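Local coordinates for protein DegT/DnrJ/EryC1/StrS aminotransferase (Brucella abortus 2308, PDB 4QGR) that binds pyridoxal-5'-phosphate and, as a member of the DegT/DnrJ/EryC1/StrS family, probably acts as a transaminase, perhaps on a sugar or related substrate, at residues I61-G66 against L70-M75; L74-I79 against A215-T220. All coordinates share one frame; numbering follows the deposited sequence.

Interaction 1 (I61-G66 against L70-M75); sequences IACANG and LQMPLM. With PLP (pyridoxal-5'-phosphate), chain E.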
# COMPACT_ATOMS: atom_id res chain seq x y z
N ILE A 61 13.94 -5.76 3.05
CA ILE A 61 13.09 -5.52 1.88
C ILE A 61 12.06 -4.46 2.29
O ILE A 61 11.02 -4.77 2.90
CB ILE A 61 12.40 -6.80 1.41
CG1 ILE A 61 13.40 -7.93 1.15
CG2 ILE A 61 11.57 -6.50 0.16
CD1 ILE A 61 13.58 -8.84 2.34
N ALA A 62 12.33 -3.22 1.92
CA ALA A 62 11.41 -2.11 2.27
C ALA A 62 10.11 -2.27 1.49
O ALA A 62 10.12 -2.80 0.39
CB ALA A 62 12.07 -0.75 2.00
N CYS A 63 8.98 -1.85 2.08
CA CYS A 63 7.69 -1.93 1.39
C CYS A 63 6.77 -0.82 1.89
O CYS A 63 7.22 0.10 2.60
CB CYS A 63 7.07 -3.33 1.61
SG CYS A 63 6.89 -3.87 3.33
N ALA A 64 5.48 -0.91 1.57
CA ALA A 64 4.62 0.24 1.72
C ALA A 64 4.04 0.46 3.10
O ALA A 64 3.69 1.60 3.42
CB ALA A 64 3.47 0.18 0.72
N ASN A 65 3.88 -0.61 3.87
CA ASN A 65 3.35 -0.54 5.20
C ASN A 65 3.50 -1.90 5.88
O ASN A 65 3.90 -2.89 5.25
CB ASN A 65 1.88 -0.05 5.21
CG ASN A 65 0.95 -1.05 4.55
OD1 ASN A 65 0.79 -2.17 5.03
ND2 ASN A 65 0.38 -0.67 3.44
N GLY A 66 3.23 -1.90 7.18
CA GLY A 66 3.44 -3.09 8.02
C GLY A 66 2.40 -4.17 7.87
O GLY A 66 2.58 -5.28 8.39
N LEU A 70 3.36 -8.24 6.41
CA LEU A 70 2.89 -9.55 6.92
C LEU A 70 2.23 -10.38 5.83
O LEU A 70 2.37 -11.61 5.82
CB LEU A 70 1.89 -9.33 8.05
CG LEU A 70 2.41 -8.60 9.30
CD1 LEU A 70 1.29 -8.11 10.18
CD2 LEU A 70 3.27 -9.58 10.09
N GLN A 71 1.51 -9.72 4.92
CA GLN A 71 0.83 -10.41 3.83
C GLN A 71 1.83 -11.05 2.86
O GLN A 71 1.65 -12.19 2.44
CB GLN A 71 -0.04 -9.43 3.05
CG GLN A 71 -0.78 -10.00 1.84
CD GLN A 71 -1.62 -8.92 1.14
OE1 GLN A 71 -1.77 -7.82 1.67
NE2 GLN A 71 -2.05 -9.18 -0.08
N MET A 72 2.85 -10.31 2.45
CA MET A 72 3.70 -10.83 1.39
C MET A 72 4.40 -12.16 1.71
O MET A 72 4.47 -13.05 0.84
CB MET A 72 4.67 -9.76 0.90
CG MET A 72 3.94 -8.65 0.15
SD MET A 72 5.11 -7.51 -0.63
CE MET A 72 5.51 -6.34 0.67
N PRO A 73 4.92 -12.33 2.94
CA PRO A 73 5.52 -13.61 3.25
C PRO A 73 4.51 -14.78 3.17
O PRO A 73 4.92 -15.89 2.79
CB PRO A 73 6.03 -13.44 4.66
CG PRO A 73 6.35 -11.98 4.75
CD PRO A 73 5.30 -11.30 3.92
N LEU A 74 3.25 -14.54 3.55
CA LEU A 74 2.23 -15.60 3.40
C LEU A 74 2.04 -15.94 1.94
O LEU A 74 1.90 -17.13 1.58
CB LEU A 74 0.89 -15.14 4.00
CG LEU A 74 0.89 -14.90 5.51
CD1 LEU A 74 -0.44 -14.29 5.97
CD2 LEU A 74 1.09 -16.18 6.27
N MET A 75 2.06 -14.92 1.07
CA MET A 75 1.91 -15.15 -0.36
C MET A 75 3.07 -15.96 -0.93
O MET A 75 2.86 -16.90 -1.74
CB MET A 75 1.75 -13.85 -1.14
CG MET A 75 0.51 -13.06 -0.80
SD MET A 75 0.48 -11.45 -1.55
CE MET A 75 0.37 -11.82 -3.29
N1 PLP E . 1.17 -5.29 13.38
C2 PLP E . 1.12 -4.65 14.56
C2A PLP E . 1.41 -5.36 15.86
C3 PLP E . 0.85 -3.18 14.56
O3 PLP E . 0.85 -2.53 15.72
C4 PLP E . 0.51 -2.53 13.26
C4A PLP E . 0.28 -1.09 13.01
O4A PLP E . 0.91 -0.22 13.57
C5 PLP E . 0.59 -3.36 12.06
C6 PLP E . 0.92 -4.72 12.19
C5A PLP E . 0.29 -2.78 10.69
O4P PLP E . 1.27 -1.81 10.29
P PLP E . 0.85 -0.57 9.35
O1P PLP E . 2.14 0.04 8.82
O2P PLP E . -0.10 -1.08 8.30
O3P PLP E . 0.17 0.36 10.37
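Apolar packing joins C63, the last residue of strand 59-63, to M72 of helix 68-76. The methyl CE of M72 comes up against CB of C63 at 3.5 Å and lies somewhat farther, 3.9 Å, from C63 SG, so the thioether chain meets the cysteine by its end alone. That chain leaves the helix extended, with CG anti to the carbonyl carbon, and bends at its last torsion (chi3 -86°), which turns the methyl onto the strand. L221 and V224 of helix 215-224 also pack on M72.

Nearer the loop the partner is backbone. The branch carbon CG of L70 sits 3.4 Å from G66 O, with its CD1 at 3.6 Å from G66 O, so the isobutyl group lies against the carbonyl in van der Waals contact. The same methyl, CD1 of L70, also lies 4.0 Å from PLP C6.

Polar contacts serve the loop and the phosphate. G66 N gives a fairly straight hydrogen bond (2.8 Å, 160°) to O1P of PLP, which brings the backbone of G66 close to the phosphate. N65 turns its amide back to the chain: OD1 accepts from the backbone N of both T67 and D68, capping the turn that leads into helix 68-76. The cofactor is also hydrogen-bonded to T67 OG1, S194 OG and, from the second subunit, N242 ND2.

A glycine-containing loop between a strand and a helix start, offering backbone N-H to a phosphate, is the familiar phosphate-binding cup of fold type I pyridoxal-phosphate enzymes; here it belongs to the cofactor site.

Interaction 2 (L74-I79 against A215-T220); sequences LMTRGI and AELADT
T76, in the last turn of helix 68-76, faces helix 215-224 and meets T220 and L217 with different branches. Toward T220 it turns its methyl: CG2 of T76 and CG2 of T220 stand 3.4 Å apart, closer than usual for two carbons, and the T220 methyl also lies 3.7 Å from T76 CB. The two side chains cross obliquely. T220 CG2 is anti to its own backbone N, which aims the methyl across the gap, while OG1 of T220 lies beside that backbone N, where E216 O, one helical turn earlier, is a possible partner at 3.1 Å.

L217 comes in nearly at a right angle to T76 and touches its other branch, with CD1 3.5 Å from T76 OG1. That hydroxyl stands between the backbone N and the carbonyl carbon (chi1 66°) and is hydrogen-bonded to P73 O within its own helix, so towards L217 it offers contact without a bond. L221 and V224 pack on T76 as well.

Just beyond, the helix ends in a Schellman motif: G78 takes positive phi, and I79 N bonds to L74 O (3.0 Å) while G78 N bonds to M75 O.

With both threonine hydroxyls placed beside backbone carbonyls of their own helices, what meets across the interface is largely methyl groups, so this surface contact rests on van der Waals packing.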
# COMPACT_ATOMS: atom_id res chain seq x y z
N LEU A 74 3.25 -14.54 3.55
CA LEU A 74 2.23 -15.60 3.40
C LEU A 74 2.04 -15.94 1.94
O LEU A 74 1.90 -17.13 1.58
CB LEU A 74 0.89 -15.14 4.00
CG LEU A 74 0.89 -14.90 5.51
CD1 LEU A 74 -0.44 -14.29 5.97
CD2 LEU A 74 1.09 -16.18 6.27
N MET A 75 2.06 -14.92 1.07
CA MET A 75 1.91 -15.15 -0.36
C MET A 75 3.07 -15.96 -0.93
O MET A 75 2.86 -16.90 -1.74
CB MET A 75 1.75 -13.85 -1.14
CG MET A 75 0.51 -13.06 -0.80
SD MET A 75 0.48 -11.45 -1.55
CE MET A 75 0.37 -11.82 -3.29
N THR A 76 4.28 -15.64 -0.53
CA THR A 76 5.45 -16.36 -1.06
C THR A 76 5.43 -17.82 -0.67
O THR A 76 5.94 -18.65 -1.41
CB THR A 76 6.81 -15.79 -0.61
OG1 THR A 76 6.96 -15.95 0.81
CG2 THR A 76 6.92 -14.36 -0.96
N ARG A 77 4.87 -18.14 0.51
CA ARG A 77 4.77 -19.52 0.98
C ARG A 77 3.57 -20.24 0.44
O ARG A 77 3.37 -21.40 0.80
CB ARG A 77 4.74 -19.57 2.52
CG ARG A 77 6.10 -19.30 3.12
CD ARG A 77 7.01 -20.52 3.04
NE ARG A 77 6.67 -21.57 4.02
CZ ARG A 77 7.58 -22.32 4.66
NH1 ARG A 77 8.87 -22.12 4.46
NH2 ARG A 77 7.22 -23.27 5.51
N GLY A 78 2.77 -19.61 -0.41
CA GLY A 78 1.58 -20.26 -0.95
C GLY A 78 0.49 -20.52 0.09
O GLY A 78 -0.29 -21.46 -0.05
N ILE A 79 0.42 -19.71 1.13
CA ILE A 79 -0.56 -19.92 2.20
C ILE A 79 -1.87 -19.28 1.83
O ILE A 79 -1.92 -18.13 1.40
CB ILE A 79 -0.03 -19.38 3.55
CG1 ILE A 79 1.14 -20.23 3.99
CG2 ILE A 79 -1.14 -19.37 4.61
CD1 ILE A 79 1.92 -19.67 5.14
N ALA A 215 18.26 -15.69 1.31
CA ALA A 215 18.35 -14.95 0.03
C ALA A 215 17.22 -15.29 -0.96
O ALA A 215 16.74 -14.41 -1.68
CB ALA A 215 19.71 -15.18 -0.64
N GLU A 216 16.82 -16.55 -1.02
CA GLU A 216 15.77 -16.95 -1.93
C GLU A 216 14.45 -16.30 -1.50
O GLU A 216 13.74 -15.78 -2.33
CB GLU A 216 15.63 -18.47 -1.96
CG GLU A 216 14.69 -18.95 -3.06
CD GLU A 216 14.84 -20.45 -3.34
OE1 GLU A 216 15.95 -20.90 -3.73
OE2 GLU A 216 13.84 -21.17 -3.17
N LEU A 217 14.17 -16.33 -0.21
CA LEU A 217 12.93 -15.73 0.28
C LEU A 217 12.94 -14.23 -0.01
O LEU A 217 11.92 -13.66 -0.41
CB LEU A 217 12.76 -15.98 1.77
CG LEU A 217 11.60 -15.24 2.44
CD1 LEU A 217 10.26 -15.61 1.80
CD2 LEU A 217 11.57 -15.57 3.93
N ALA A 218 14.08 -13.58 0.20
CA ALA A 218 14.23 -12.15 -0.08
C ALA A 218 13.93 -11.86 -1.57
O ALA A 218 13.26 -10.91 -1.90
CB ALA A 218 15.64 -11.68 0.29
N ASP A 219 14.44 -12.69 -2.48
CA ASP A 219 14.24 -12.47 -3.92
C ASP A 219 12.77 -12.57 -4.26
O ASP A 219 12.27 -11.80 -5.06
CB ASP A 219 14.99 -13.53 -4.73
CG ASP A 219 16.50 -13.32 -4.75
OD1 ASP A 219 16.98 -12.22 -4.41
OD2 ASP A 219 17.22 -14.27 -5.15
N THR A 220 12.10 -13.53 -3.65
CA THR A 220 10.67 -13.74 -3.87
C THR A 220 9.90 -12.56 -3.33
O THR A 220 8.94 -12.11 -3.95
CB THR A 220 10.20 -15.10 -3.27
OG1 THR A 220 11.01 -16.18 -3.84
CG2 THR A 220 8.83 -15.32 -3.62

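Both contacts use helix 68-76 and share L74 and M75: interaction 1 engages its first turns and interaction 2 its C-terminal end, with centres 10 Å apart. Along the chain, strand 59-63 leads through the cofactor loop into the helix, whose end then meets helix 215-224, well over a hundred residues later. The two contacts also touch directly, I61 CD1 lying 4.1 Å from A218 CB. Strand 59-63 is an outermost strand of the chain's large mixed sheet, paired with strand 208-212, which precedes helix 215-224. The helix thus runs from the buried phosphate site, interaction 1, to the surface, interaction 2, packed against the second helix.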